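Local coordinates for 49 protein (Murid herpesvirus 4, PDB 6A4V), which probably facilitates virus replication by interacting with the host poly(ADP-ribose) polymerase 1, at residues G138-L143 and E149-P154; C167-V172 and V219-V224; P91-L96 and Y193-F198; Q70-I75 and V244-L249. All blocks are in the same frame, centred on the assembly; numbering follows the deposited sequence.

Contact 1: G138-L143 and E149-P154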
loop_
_atom_site.group_PDB
_atom_site.type_symbol
_atom_site.label_atom_id
_atom_site.label_comp_id
_atom_site.label_asym_id
_atom_site.label_seq_id
_atom_site.Cartn_x
_atom_site.Cartn_y
_atom_site.Cartn_z
ATOM N N GLY B 138 10.199 -23.290 -25.497
ATOM C CA GLY B 138 10.684 -24.020 -24.318
ATOM C C GLY B 138 9.574 -24.811 -23.649
ATOM O O GLY B 138 9.606 -26.030 -23.472
ATOM N N THR B 139 8.521 -24.119 -23.312
ATOM C CA THR B 139 7.523 -24.721 -22.488
ATOM C C THR B 139 6.883 -25.886 -23.254
ATOM O O THR B 139 6.905 -27.004 -22.789
ATOM C CB THR B 139 6.567 -23.623 -22.027
ATOM O OG1 THR B 139 7.437 -22.638 -21.456
ATOM C CG2 THR B 139 5.557 -24.116 -21.020
ATOM N N VAL B 140 6.359 -25.589 -24.445
ATOM C CA VAL B 140 5.774 -26.572 -25.319
ATOM C C VAL B 140 6.722 -27.772 -25.456
ATOM O O VAL B 140 6.265 -28.934 -25.437
ATOM C CB VAL B 140 5.405 -25.983 -26.689
ATOM C CG1 VAL B 140 4.863 -27.063 -27.592
ATOM C CG2 VAL B 140 4.379 -24.857 -26.562
ATOM N N ASN B 141 8.026 -27.514 -25.540
ATOM C CA ASN B 141 8.959 -28.619 -25.679
ATOM C C ASN B 141 9.216 -29.436 -24.415
ATOM O O ASN B 141 9.587 -30.643 -24.552
ATOM C CB ASN B 141 10.298 -28.151 -26.213
ATOM C CG ASN B 141 10.228 -28.047 -27.717
ATOM O OD1 ASN B 141 10.718 -28.935 -28.393
ATOM N ND2 ASN B 141 9.620 -26.979 -28.232
ATOM N N LEU B 142 9.155 -28.824 -23.213
ATOM C CA LEU B 142 9.330 -29.632 -22.019
ATOM C C LEU B 142 8.108 -30.552 -21.968
ATOM O O LEU B 142 8.209 -31.739 -21.677
ATOM C CB LEU B 142 9.492 -28.813 -20.725
ATOM C CG LEU B 142 10.711 -27.901 -20.635
ATOM C CD1 LEU B 142 10.418 -26.686 -19.788
ATOM C CD2 LEU B 142 11.937 -28.606 -20.103
ATOM N N LEU B 143 6.960 -29.989 -22.286
ATOM C CA LEU B 143 5.701 -30.734 -22.324
ATOM C C LEU B 143 5.801 -31.933 -23.284
ATOM O O LEU B 143 5.282 -33.029 -22.978
ATOM C CB LEU B 143 4.577 -29.773 -22.717
ATOM C CG LEU B 143 4.087 -28.880 -21.583
ATOM C CD1 LEU B 143 3.099 -27.834 -22.092
ATOM C CD2 LEU B 143 3.454 -29.714 -20.478
ATOM N N GLU B 149 2.243 -36.255 -28.306
ATOM C CA GLU B 149 1.028 -35.855 -29.061
ATOM C C GLU B 149 0.925 -34.328 -29.068
ATOM O O GLU B 149 0.377 -33.732 -30.008
ATOM C CB GLU B 149 -0.297 -36.364 -28.474
ATOM C CG GLU B 149 -0.198 -37.617 -27.618
ATOM C CD GLU B 149 0.073 -37.388 -26.140
ATOM O OE1 GLU B 149 0.264 -36.220 -25.744
ATOM O OE2 GLU B 149 0.093 -38.385 -25.384
ATOM N N ILE B 150 1.406 -33.714 -27.978
ATOM C CA ILE B 150 1.228 -32.264 -27.686
ATOM C C ILE B 150 1.845 -31.398 -28.795
ATOM O O ILE B 150 1.375 -30.303 -29.034
ATOM C CB ILE B 150 1.782 -31.923 -26.280
ATOM C CG1 ILE B 150 0.624 -31.797 -25.286
ATOM C CG2 ILE B 150 2.682 -30.682 -26.274
ATOM C CD1 ILE B 150 1.038 -31.847 -23.833
ATOM N N LEU B 151 2.888 -31.901 -29.463
ATOM C CA LEU B 151 3.726 -31.104 -30.332
ATOM C C LEU B 151 3.029 -30.793 -31.664
ATOM O O LEU B 151 3.382 -29.794 -32.330
ATOM C CB LEU B 151 5.055 -31.840 -30.535
ATOM C CG LEU B 151 5.940 -31.884 -29.294
ATOM C CD1 LEU B 151 7.060 -32.923 -29.398
ATOM C CD2 LEU B 151 6.506 -30.510 -29.011
ATOM N N SER B 152 2.023 -31.590 -32.035
ATOM C CA SER B 152 1.244 -31.335 -33.255
ATOM C C SER B 152 0.192 -30.228 -33.054
ATOM O O SER B 152 -0.573 -29.958 -33.984
ATOM C CB SER B 152 0.593 -32.601 -33.730
ATOM O OG SER B 152 1.276 -33.740 -33.218
ATOM N N ILE B 153 0.148 -29.579 -31.875
ATOM C CA ILE B 153 -0.912 -28.592 -31.574
ATOM C C ILE B 153 -0.506 -27.234 -32.134
ATOM O O ILE B 153 0.467 -26.640 -31.675
ATOM C CB ILE B 153 -1.242 -28.508 -30.067
ATOM C CG1 ILE B 153 -1.580 -29.882 -29.486
ATOM C CG2 ILE B 153 -2.378 -27.520 -29.824
ATOM C CD1 ILE B 153 -1.610 -29.919 -27.984
ATOM N N PRO B 154 -1.251 -26.710 -33.139
ATOM C CA PRO B 154 -0.947 -25.405 -33.730
ATOM C C PRO B 154 -1.203 -24.234 -32.771
ATOM O O PRO B 154 -2.213 -24.254 -32.057
ATOM C CB PRO B 154 -1.938 -25.284 -34.897
ATOM C CG PRO B 154 -3.090 -26.190 -34.496
ATOM C CD PRO B 154 -2.447 -27.330 -33.736
#
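The carbonyl oxygen of Val140 is the polar atom on which two side chains of segment 149-154 converge: CD2 of Leu151 lies 3.9 Å from Val140 O, and CG2 of Ile150 lies 4.1 Å from Val140 O. Both are van der Waals approaches of methyl groups, so what joins the segments is apolar packing. Val140 adds a branch of its own. With chi1 at 177°, CG1 stands opposite the backbone nitrogen, and from there it reaches CD2 of Leu151 at 4.1 Å, the two side chains sliding past one another in opposite directions. One helical turn on, Leu143 offers the base of its side chain, its CB lying 4.1 Å from CG2 of Ile150. That single methyl of Ile150 therefore rests between the Val140 carbonyl and the Leu143 side chain, and Ile150 has more area buried here than any other residue. Leu151, by contrast, reaches in from the exposed margin with one methyl. The 3-10 turn at 149-152 places these two consecutive side chains against one helix. The arrangement is a local fold-back: the chain leaves helix 131-146 and, within a few residues, turns back to pack on it through Ile150 and Leu151. Phe168 of helix 161-168 touches Val140, Leu143 and Ile153, while Leu142 faces helix 111-126 and Thr139 faces helix 213-235.

Contact 2: C167-V172 and V219-V224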
loop_
_atom_site.group_PDB
_atom_site.type_symbol
_atom_site.label_atom_id
_atom_site.label_comp_id
_atom_site.label_asym_id
_atom_site.label_seq_id
_atom_site.Cartn_x
_atom_site.Cartn_y
_atom_site.Cartn_z
ATOM N N CYS B 167 -4.818 -24.719 -24.067
ATOM C CA CYS B 167 -4.244 -25.855 -24.795
ATOM C C CYS B 167 -3.334 -26.676 -23.888
ATOM O O CYS B 167 -3.497 -27.888 -23.746
ATOM C CB CYS B 167 -3.383 -25.429 -25.971
ATOM S SG CYS B 167 -4.360 -24.723 -27.311
ATOM N N PHE B 168 -2.369 -25.988 -23.287
ATOM C CA PHE B 168 -1.185 -26.617 -22.843
ATOM C C PHE B 168 -1.282 -26.964 -21.352
ATOM O O PHE B 168 -0.370 -27.568 -20.829
ATOM C CB PHE B 168 -0.011 -25.723 -23.232
ATOM C CG PHE B 168 0.207 -25.621 -24.720
ATOM C CD1 PHE B 168 0.288 -26.766 -25.497
ATOM C CD2 PHE B 168 0.397 -24.400 -25.344
ATOM C CE1 PHE B 168 0.531 -26.695 -26.857
ATOM C CE2 PHE B 168 0.627 -24.324 -26.714
ATOM C CZ PHE B 168 0.691 -25.473 -27.468
ATOM N N LEU B 169 -2.383 -26.604 -20.681
ATOM C CA LEU B 169 -2.650 -27.133 -19.330
ATOM C C LEU B 169 -3.147 -28.579 -19.427
ATOM O O LEU B 169 -4.097 -28.836 -20.153
ATOM C CB LEU B 169 -3.715 -26.272 -18.647
ATOM C CG LEU B 169 -3.254 -24.899 -18.162
ATOM C CD1 LEU B 169 -4.454 -24.088 -17.708
ATOM C CD2 LEU B 169 -2.194 -25.017 -17.076
ATOM N N THR B 170 -2.552 -29.500 -18.656
ATOM C CA THR B 170 -2.965 -30.919 -18.703
ATOM C C THR B 170 -3.759 -31.308 -17.449
ATOM O O THR B 170 -3.258 -31.209 -16.336
ATOM C CB THR B 170 -1.757 -31.835 -18.928
ATOM O OG1 THR B 170 -0.962 -31.873 -17.744
ATOM C CG2 THR B 170 -0.923 -31.388 -20.110
ATOM N N SER B 171 -5.001 -31.762 -17.680
ATOM C CA SER B 171 -5.918 -32.362 -16.686
ATOM C C SER B 171 -6.059 -31.439 -15.465
ATOM O O SER B 171 -5.343 -31.595 -14.457
ATOM C CB SER B 171 -5.500 -33.782 -16.301
ATOM O OG SER B 171 -4.354 -33.796 -15.460
ATOM N N VAL B 172 -6.989 -30.479 -15.563
ATOM C CA VAL B 172 -7.158 -29.500 -14.501
ATOM C C VAL B 172 -8.648 -29.233 -14.188
ATOM O O VAL B 172 -8.936 -28.389 -13.336
ATOM C CB VAL B 172 -6.392 -28.208 -14.853
ATOM C CG1 VAL B 172 -4.949 -28.490 -15.240
ATOM C CG2 VAL B 172 -7.077 -27.416 -15.952
ATOM N N VAL B 219 2.081 -25.170 -13.894
ATOM C CA VAL B 219 2.485 -23.973 -13.200
ATOM C C VAL B 219 3.455 -23.182 -14.087
ATOM O O VAL B 219 3.432 -21.956 -14.107
ATOM C CB VAL B 219 3.137 -24.339 -11.851
ATOM C CG1 VAL B 219 4.078 -23.268 -11.325
ATOM C CG2 VAL B 219 2.099 -24.667 -10.800
ATOM N N LEU B 220 4.373 -23.878 -14.749
ATOM C CA LEU B 220 5.294 -23.190 -15.656
ATOM C C LEU B 220 4.502 -22.448 -16.719
ATOM O O LEU B 220 4.840 -21.339 -17.131
ATOM C CB LEU B 220 6.201 -24.178 -16.366
ATOM C CG LEU B 220 7.148 -23.506 -17.353
ATOM C CD1 LEU B 220 7.865 -22.329 -16.699
ATOM C CD2 LEU B 220 8.159 -24.507 -17.887
ATOM N N VAL B 221 3.454 -23.120 -17.181
ATOM C CA VAL B 221 2.694 -22.650 -18.257
ATOM C C VAL B 221 2.054 -21.351 -17.817
ATOM O O VAL B 221 2.013 -20.383 -18.571
ATOM C CB VAL B 221 1.598 -23.647 -18.669
ATOM C CG1 VAL B 221 0.429 -22.926 -19.311
ATOM C CG2 VAL B 221 2.123 -24.721 -19.582
ATOM N N TYR B 222 1.444 -21.427 -16.639
ATOM C CA TYR B 222 0.616 -20.349 -16.099
ATOM C C TYR B 222 1.513 -19.120 -15.917
ATOM O O TYR B 222 1.167 -18.054 -16.332
ATOM C CB TYR B 222 -0.004 -20.824 -14.784
ATOM C CG TYR B 222 -0.689 -19.785 -13.936
ATOM C CD1 TYR B 222 -2.052 -19.553 -14.059
ATOM C CD2 TYR B 222 -0.000 -19.082 -12.962
ATOM C CE1 TYR B 222 -2.703 -18.644 -13.245
ATOM C CE2 TYR B 222 -0.647 -18.187 -12.122
ATOM C CZ TYR B 222 -2.003 -17.944 -12.284
ATOM O OH TYR B 222 -2.680 -17.051 -11.492
ATOM N N TRP B 223 2.700 -19.322 -15.350
ATOM C CA TRP B 223 3.590 -18.209 -15.144
ATOM C C TRP B 223 4.188 -17.686 -16.446
ATOM O O TRP B 223 4.505 -16.506 -16.532
ATOM C CB TRP B 223 4.672 -18.525 -14.122
ATOM C CG TRP B 223 4.079 -18.532 -12.752
ATOM C CD1 TRP B 223 3.852 -19.616 -11.961
ATOM C CD2 TRP B 223 3.595 -17.401 -12.023
ATOM N NE1 TRP B 223 3.275 -19.238 -10.786
ATOM C CE2 TRP B 223 3.121 -17.880 -10.786
ATOM C CE3 TRP B 223 3.611 -16.023 -12.241
ATOM C CZ2 TRP B 223 2.594 -17.029 -9.808
ATOM C CZ3 TRP B 223 3.123 -15.184 -11.269
ATOM C CH2 TRP B 223 2.575 -15.687 -10.093
ATOM N N VAL B 224 4.295 -18.525 -17.471
ATOM C CA VAL B 224 4.765 -18.001 -18.720
ATOM C C VAL B 224 3.657 -17.094 -19.262
ATOM O O VAL B 224 3.912 -16.040 -19.747
ATOM C CB VAL B 224 5.120 -19.112 -19.733
ATOM C CG1 VAL B 224 4.938 -18.652 -21.160
ATOM C CG2 VAL B 224 6.528 -19.640 -19.565
#
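Val221 carries the largest single share of this contact, and its two methyl groups divide the work between Leu169 and Phe168. CG1, roughly opposite the backbone nitrogen at a chi1 of 153°, meets CD2 of Leu169 at 4.0 Å. CG2, on the other branch, lies 4.0 Å from the carbonyl oxygen of Phe168 and 4.3 Å from Phe168 CB. A single beta-branched residue thus touches two consecutive residues, Phe168 and Leu169. The backbones come nearest at the same place, with the CA atoms of Leu169 and Val221 7.1 Å apart.

The side chain of Leu169 sets out alongside helix 213-235, and only its far end turns in: the CD2 methyl does the touching, and the two side chains cross obliquely. Phe168 behaves in the reverse way. Its CB is directed at helix 213-235, but the ring swings off, so Val221 sees the root of the side chain and the carbonyl while the ring serves other neighbours. CB of Cys167 sits 3.8 Å above the centre of one ring face, and Trp164 makes an edge-to-face pair with the same ring. All three principal residues are buried, and their mutual contacts are apolar or methyl-to-carbonyl.

A hydrogen bond from Thr170 N to Asn218 OD1 also ties the loop to helix 213-235. Around this junction, helix 131-146 contributes Thr139 against Val221 and Leu142 against Leu220, while Trp223 faces helices 89-104 and 195-203.

Contact 3: P91-L96 and Y193-F198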
loop_
_atom_site.group_PDB
_atom_site.type_symbol
_atom_site.label_atom_id
_atom_site.label_comp_id
_atom_site.label_asym_id
_atom_site.label_seq_id
_atom_site.Cartn_x
_atom_site.Cartn_y
_atom_site.Cartn_z
ATOM N N PRO B 91 11.488 -7.772 -14.027
ATOM C CA PRO B 91 12.641 -8.397 -13.384
ATOM C C PRO B 91 12.208 -9.395 -12.299
ATOM O O PRO B 91 12.700 -10.475 -12.202
ATOM C CB PRO B 91 13.362 -7.217 -12.733
ATOM C CG PRO B 91 12.984 -6.038 -13.580
ATOM C CD PRO B 91 11.547 -6.306 -13.956
ATOM N N HIS B 92 11.243 -9.010 -11.476
ATOM C CA HIS B 92 10.748 -9.926 -10.445
ATOM C C HIS B 92 10.161 -11.210 -11.060
ATOM O O HIS B 92 10.497 -12.336 -10.665
ATOM C CB HIS B 92 9.669 -9.265 -9.638
ATOM C CG HIS B 92 9.213 -10.114 -8.527
ATOM N ND1 HIS B 92 9.962 -10.264 -7.385
ATOM C CD2 HIS B 92 8.044 -10.756 -8.334
ATOM C CE1 HIS B 92 9.330 -11.102 -6.597
ATOM N NE2 HIS B 92 8.096 -11.343 -7.119
ATOM N N LEU B 93 9.232 -11.018 -11.984
ATOM C CA LEU B 93 8.559 -12.125 -12.653
ATOM C C LEU B 93 9.591 -12.987 -13.372
ATOM O O LEU B 93 9.564 -14.205 -13.261
ATOM C CB LEU B 93 7.493 -11.605 -13.607
ATOM C CG LEU B 93 6.183 -11.231 -12.940
ATOM C CD1 LEU B 93 5.420 -10.288 -13.816
ATOM C CD2 LEU B 93 5.344 -12.461 -12.665
ATOM N N ARG B 94 10.623 -12.393 -13.919
ATOM C CA ARG B 94 11.611 -13.285 -14.556
ATOM C C ARG B 94 12.259 -14.166 -13.503
ATOM O O ARG B 94 12.358 -15.404 -13.603
ATOM C CB ARG B 94 12.653 -12.455 -15.281
ATOM C CG ARG B 94 12.257 -12.064 -16.686
ATOM C CD ARG B 94 13.404 -11.412 -17.472
ATOM N NE ARG B 94 14.213 -10.501 -16.678
ATOM C CZ ARG B 94 13.993 -9.200 -16.611
ATOM N NH1 ARG B 94 12.794 -8.740 -16.909
ATOM N NH2 ARG B 94 14.926 -8.372 -16.185
ATOM N N GLU B 95 12.768 -13.486 -12.487
ATOM C CA GLU B 95 13.419 -14.135 -11.353
ATOM C C GLU B 95 12.480 -15.204 -10.782
ATOM O O GLU B 95 12.933 -16.305 -10.312
ATOM C CB GLU B 95 13.895 -13.057 -10.371
ATOM C CG GLU B 95 15.058 -13.446 -9.484
ATOM C CD GLU B 95 16.369 -13.838 -10.149
ATOM O OE1 GLU B 95 16.987 -12.976 -10.842
ATOM O OE2 GLU B 95 16.767 -15.008 -9.963
ATOM N N LEU B 96 11.172 -15.011 -10.861
ATOM C CA LEU B 96 10.303 -16.097 -10.301
ATOM C C LEU B 96 10.359 -17.360 -11.175
ATOM O O LEU B 96 10.227 -18.451 -10.691
ATOM C CB LEU B 96 8.875 -15.580 -10.186
ATOM C CG LEU B 96 7.832 -16.634 -9.831
ATOM C CD1 LEU B 96 6.564 -15.954 -9.332
ATOM C CD2 LEU B 96 7.498 -17.550 -10.996
ATOM N N TYR B 193 -5.220 -7.967 -13.613
ATOM C CA TYR B 193 -5.109 -8.374 -12.230
ATOM C C TYR B 193 -3.697 -8.049 -11.754
ATOM O O TYR B 193 -2.771 -7.972 -12.546
ATOM C CB TYR B 193 -5.461 -9.850 -12.085
ATOM C CG TYR B 193 -6.936 -10.080 -12.251
ATOM C CD1 TYR B 193 -7.792 -9.770 -11.215
ATOM C CD2 TYR B 193 -7.475 -10.645 -13.400
ATOM C CE1 TYR B 193 -9.159 -9.936 -11.337
ATOM C CE2 TYR B 193 -8.846 -10.821 -13.530
ATOM C CZ TYR B 193 -9.686 -10.479 -12.486
ATOM O OH TYR B 193 -11.040 -10.589 -12.560
ATOM N N ASN B 194 -3.544 -7.836 -10.462
ATOM C CA ASN B 194 -2.207 -7.610 -9.874
ATOM C C ASN B 194 -1.541 -8.955 -9.514
ATOM O O ASN B 194 -2.134 -10.039 -9.492
ATOM C CB ASN B 194 -2.336 -6.706 -8.651
ATOM C CG ASN B 194 -3.104 -7.379 -7.529
ATOM O OD1 ASN B 194 -3.494 -8.554 -7.629
ATOM N ND2 ASN B 194 -3.294 -6.663 -6.446
ATOM N N PHE B 195 -0.261 -8.891 -9.213
ATOM C CA PHE B 195 0.557 -10.044 -8.920
ATOM C C PHE B 195 0.071 -10.892 -7.733
ATOM O O PHE B 195 0.068 -12.101 -7.796
ATOM C CB PHE B 195 1.941 -9.519 -8.605
ATOM C CG PHE B 195 2.926 -10.570 -8.233
ATOM C CD1 PHE B 195 3.006 -11.746 -8.948
ATOM C CD2 PHE B 195 3.835 -10.337 -7.212
ATOM C CE1 PHE B 195 3.944 -12.705 -8.600
ATOM C CE2 PHE B 195 4.780 -11.291 -6.886
ATOM C CZ PHE B 195 4.830 -12.469 -7.583
ATOM N N LYS B 196 -0.237 -10.253 -6.612
ATOM C CA LYS B 196 -0.788 -10.908 -5.449
ATOM C C LYS B 196 -1.913 -11.832 -5.927
ATOM O O LYS B 196 -1.936 -13.020 -5.596
ATOM C CB LYS B 196 -1.193 -9.798 -4.463
ATOM C CG LYS B 196 -2.171 -10.149 -3.364
ATOM C CD LYS B 196 -2.215 -9.102 -2.246
ATOM C CE LYS B 196 -0.887 -8.939 -1.524
ATOM N NZ LYS B 196 -1.022 -8.841 -0.045
ATOM N N THR B 197 -2.811 -11.317 -6.777
ATOM C CA THR B 197 -3.888 -12.183 -7.276
ATOM C C THR B 197 -3.368 -13.351 -8.127
ATOM O O THR B 197 -3.892 -14.454 -8.037
ATOM C CB THR B 197 -4.927 -11.333 -7.986
ATOM O OG1 THR B 197 -5.245 -10.361 -6.982
ATOM C CG2 THR B 197 -6.125 -12.110 -8.430
ATOM N N PHE B 198 -2.366 -13.139 -8.968
ATOM C CA PHE B 198 -1.979 -14.235 -9.865
ATOM C C PHE B 198 -1.315 -15.329 -9.025
ATOM O O PHE B 198 -1.452 -16.528 -9.349
ATOM C CB PHE B 198 -1.068 -13.788 -11.003
ATOM C CG PHE B 198 -1.751 -13.135 -12.168
ATOM C CD1 PHE B 198 -2.560 -13.879 -12.995
ATOM C CD2 PHE B 198 -1.592 -11.786 -12.432
ATOM C CE1 PHE B 198 -3.201 -13.297 -14.057
ATOM C CE2 PHE B 198 -2.314 -11.182 -13.450
ATOM C CZ PHE B 198 -3.055 -11.957 -14.298
#
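A capped helix start meets the flank of another helix here: Phe195, the first residue of helix 195-203, pushes its ring against His92, Leu93 and Leu96 of helix 89-104. The closest approach joins His92 NE2 to Phe195 CE2 at 3.3 Å, and Phe195 CZ lies 3.5 Å from His92 NE2. The ring centroids are 5.1 Å apart with the planes at 79°, a steep but oblique pairing. Both side chains extend away from their own backbone nitrogens, chi1 -176° in His92 and 178° in Phe195, which lets the rings bridge backbones whose nearest CA atoms, those of Leu93 and Phe195, are 9.1 Å apart. Leu96 CD1 comes to the ring edge at CE1 of Phe195, 4.2 Å away, and Leu93 CD2 also approaches CE1.

The start of the helix is held by Asn194. Its OD1 accepts from Thr197 N at 3.0 Å, the donor lying above the carbonyl plane, and from Thr197 OG1 in that plane at 2.6 Å; Asn194 ND2 bonds to Glu38. The contact also borders the dimer interface, where Leu296 of the second subunit packs on Phe195 and Arg288 of the second subunit on His92. Phe195 packs the first turn of its helix on helix 89-104, and the turn itself bears the signature of an asparagine N-cap, whose side chain accepts the amide three residues on.

Contact 4: Q70-I75 and V244-L249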
loop_
_atom_site.group_PDB
_atom_site.type_symbol
_atom_site.label_atom_id
_atom_site.label_comp_id
_atom_site.label_asym_id
_atom_site.label_seq_id
_atom_site.Cartn_x
_atom_site.Cartn_y
_atom_site.Cartn_z
ATOM N N GLN B 70 -14.836 9.047 -3.708
ATOM C CA GLN B 70 -14.172 8.155 -2.763
ATOM C C GLN B 70 -13.668 6.930 -3.504
ATOM O O GLN B 70 -12.446 6.615 -3.422
ATOM C CB GLN B 70 -15.126 7.766 -1.647
ATOM C CG GLN B 70 -15.239 8.882 -0.634
ATOM C CD GLN B 70 -16.223 8.570 0.463
ATOM O OE1 GLN B 70 -17.329 8.076 0.217
ATOM N NE2 GLN B 70 -15.825 8.873 1.689
ATOM N N VAL B 71 -14.516 6.410 -4.407
ATOM C CA VAL B 71 -14.109 5.339 -5.264
ATOM C C VAL B 71 -12.919 5.771 -6.105
ATOM O O VAL B 71 -12.022 4.946 -6.300
ATOM C CB VAL B 71 -15.207 4.900 -6.236
ATOM C CG1 VAL B 71 -14.628 4.052 -7.342
ATOM C CG2 VAL B 71 -16.311 4.171 -5.481
ATOM N N LEU B 72 -12.964 7.000 -6.664
ATOM C CA LEU B 72 -11.872 7.377 -7.539
ATOM C C LEU B 72 -10.610 7.642 -6.746
ATOM O O LEU B 72 -9.513 7.432 -7.263
ATOM C CB LEU B 72 -12.228 8.586 -8.380
ATOM C CG LEU B 72 -13.164 8.295 -9.526
ATOM C CD1 LEU B 72 -13.611 9.584 -10.129
ATOM C CD2 LEU B 72 -12.498 7.434 -10.565
ATOM N N CYS B 73 -10.746 8.147 -5.507
ATOM C CA CYS B 73 -9.538 8.362 -4.684
ATOM C C CYS B 73 -8.769 7.058 -4.360
ATOM O O CYS B 73 -7.472 6.973 -4.397
ATOM C CB CYS B 73 -9.962 8.969 -3.358
ATOM S SG CYS B 73 -8.529 9.739 -2.626
ATOM N N LYS B 74 -9.500 6.023 -3.929
ATOM C CA LYS B 74 -8.874 4.723 -3.677
ATOM C C LYS B 74 -8.186 4.274 -4.962
ATOM O O LYS B 74 -6.959 3.959 -4.983
ATOM C CB LYS B 74 -9.922 3.736 -3.213
ATOM C CG LYS B 74 -10.226 3.894 -1.723
ATOM C CD LYS B 74 -11.711 3.874 -1.390
ATOM C CE LYS B 74 -11.989 4.240 0.060
ATOM N NZ LYS B 74 -13.369 4.745 0.265
ATOM N N ILE B 75 -8.961 4.282 -6.039
ATOM C CA ILE B 75 -8.469 3.684 -7.264
ATOM C C ILE B 75 -7.196 4.391 -7.675
ATOM O O ILE B 75 -6.185 3.769 -7.882
ATOM C CB ILE B 75 -9.494 3.690 -8.395
ATOM C CG1 ILE B 75 -10.554 2.636 -8.115
ATOM C CG2 ILE B 75 -8.755 3.442 -9.723
ATOM C CD1 ILE B 75 -11.730 2.666 -9.100
ATOM N N VAL B 244 -3.681 8.048 -15.789
ATOM C CA VAL B 244 -4.038 9.385 -16.346
ATOM C C VAL B 244 -5.556 9.551 -16.475
ATOM O O VAL B 244 -6.114 10.551 -16.022
ATOM C CB VAL B 244 -3.314 9.638 -17.672
ATOM C CG1 VAL B 244 -3.856 10.871 -18.305
ATOM C CG2 VAL B 244 -1.800 9.750 -17.433
ATOM N N ALA B 245 -6.232 8.606 -17.139
ATOM C CA ALA B 245 -7.698 8.684 -17.284
ATOM C C ALA B 245 -8.308 8.831 -15.912
ATOM O O ALA B 245 -9.140 9.700 -15.656
ATOM C CB ALA B 245 -8.275 7.448 -17.947
ATOM N N PHE B 246 -7.918 7.956 -14.991
ATOM C CA PHE B 246 -8.654 7.946 -13.723
ATOM C C PHE B 246 -8.354 9.219 -12.903
ATOM O O PHE B 246 -9.249 9.757 -12.152
ATOM C CB PHE B 246 -8.356 6.642 -13.012
ATOM C CG PHE B 246 -9.193 5.478 -13.456
ATOM C CD1 PHE B 246 -10.537 5.435 -13.136
ATOM C CD2 PHE B 246 -8.604 4.384 -14.057
ATOM C CE1 PHE B 246 -11.308 4.360 -13.514
ATOM C CE2 PHE B 246 -9.368 3.297 -14.423
ATOM C CZ PHE B 246 -10.718 3.280 -14.142
ATOM N N ASN B 247 -7.138 9.759 -13.084
ATOM C CA ASN B 247 -6.747 11.038 -12.451
ATOM C C ASN B 247 -7.616 12.180 -13.010
ATOM O O ASN B 247 -8.122 13.017 -12.273
ATOM C CB ASN B 247 -5.221 11.301 -12.465
ATOM C CG ASN B 247 -4.475 10.584 -11.345
ATOM O OD1 ASN B 247 -4.459 11.017 -10.207
ATOM N ND2 ASN B 247 -3.953 9.409 -11.624
ATOM N N ALA B 248 -7.727 12.301 -14.320
ATOM C CA ALA B 248 -8.722 13.240 -15.009
ATOM C C ALA B 248 -10.130 13.078 -14.428
ATOM O O ALA B 248 -10.812 13.982 -13.877
ATOM C CB ALA B 248 -8.719 12.837 -16.438
ATOM N N LEU B 249 -10.535 11.830 -14.411
ATOM C CA LEU B 249 -11.863 11.526 -14.084
ATOM C C LEU B 249 -12.066 11.961 -12.645
ATOM O O LEU B 249 -13.085 12.457 -12.365
ATOM C CB LEU B 249 -12.089 10.045 -14.355
ATOM C CG LEU B 249 -13.520 9.537 -14.519
ATOM C CD1 LEU B 249 -14.295 10.307 -15.575
ATOM C CD2 LEU B 249 -13.505 8.033 -14.851
#
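Helix segments 70-75 and 244-249 run broadly antiparallel, their axes 9.7 Å apart at closest approach with a signed crossing angle of -147°, and the CA atoms of Leu72 and Phe246 come within 7.0 Å of each other. Leu72 is the principal side chain. Its fork straddles two targets: at the edge of the Phe246 ring, Leu72 CD2 is 3.8 Å from Phe246 CD1, whereas Leu72 CD1 lies 3.7 Å from Leu249 O. Leu72 CD1 also comes within 4.4 Å of Leu249 CG, so one methyl packs on both backbone and side chain one turn farther along the partner helix.

Phe246 is touched in two different ways. Leu72 meets the ring rim near its plane and crosses its side chain at about a right angle. Ile75, one turn on, lays CG2 over a face, offset toward the rim and 4.3 Å from Phe246 CG. The aromatic ring is therefore bordered by methyl groups from two directions. Helix 44-57 supplements this packing, with Phe51 on Leu72, and Leu44 and Val47 on Phe246, while Phe250 and His253 of helix 238-262 also touch Leu72.

Leu72 and Phe246 are buried, and Ile75 and Leu249 partly exposed. Every side-chain pairing across the segments is apolar, so the relative placement of the two helices here probably rests on hydrophobic burial and close packing, with no directional bond between the two segments.

Contacts 1, 2 and 3 form a connected series. Contacts 1 and 2 have centres 11 Å apart and touch through Thr139 and Leu142 against helix 213-235. Contacts 2 and 3, 16 Å apart, meet where Trp223 packs on Phe195, Leu93 and Leu96, and where Tyr222 OH probably bonds to Phe198 O. Helix 213-235 is thus a shared core element. Along the chain contact 1 closes before contact 2 opens, contacts 2 and 3 alternate their segments, and contact 4 encloses all three. Contact 4 lies 43 Å from contact 1, across the chain's centre. In this elongated, largely helical protein, contact 4 has no direct touch with the other three, its nearest approach being about 11 Å to contact 3.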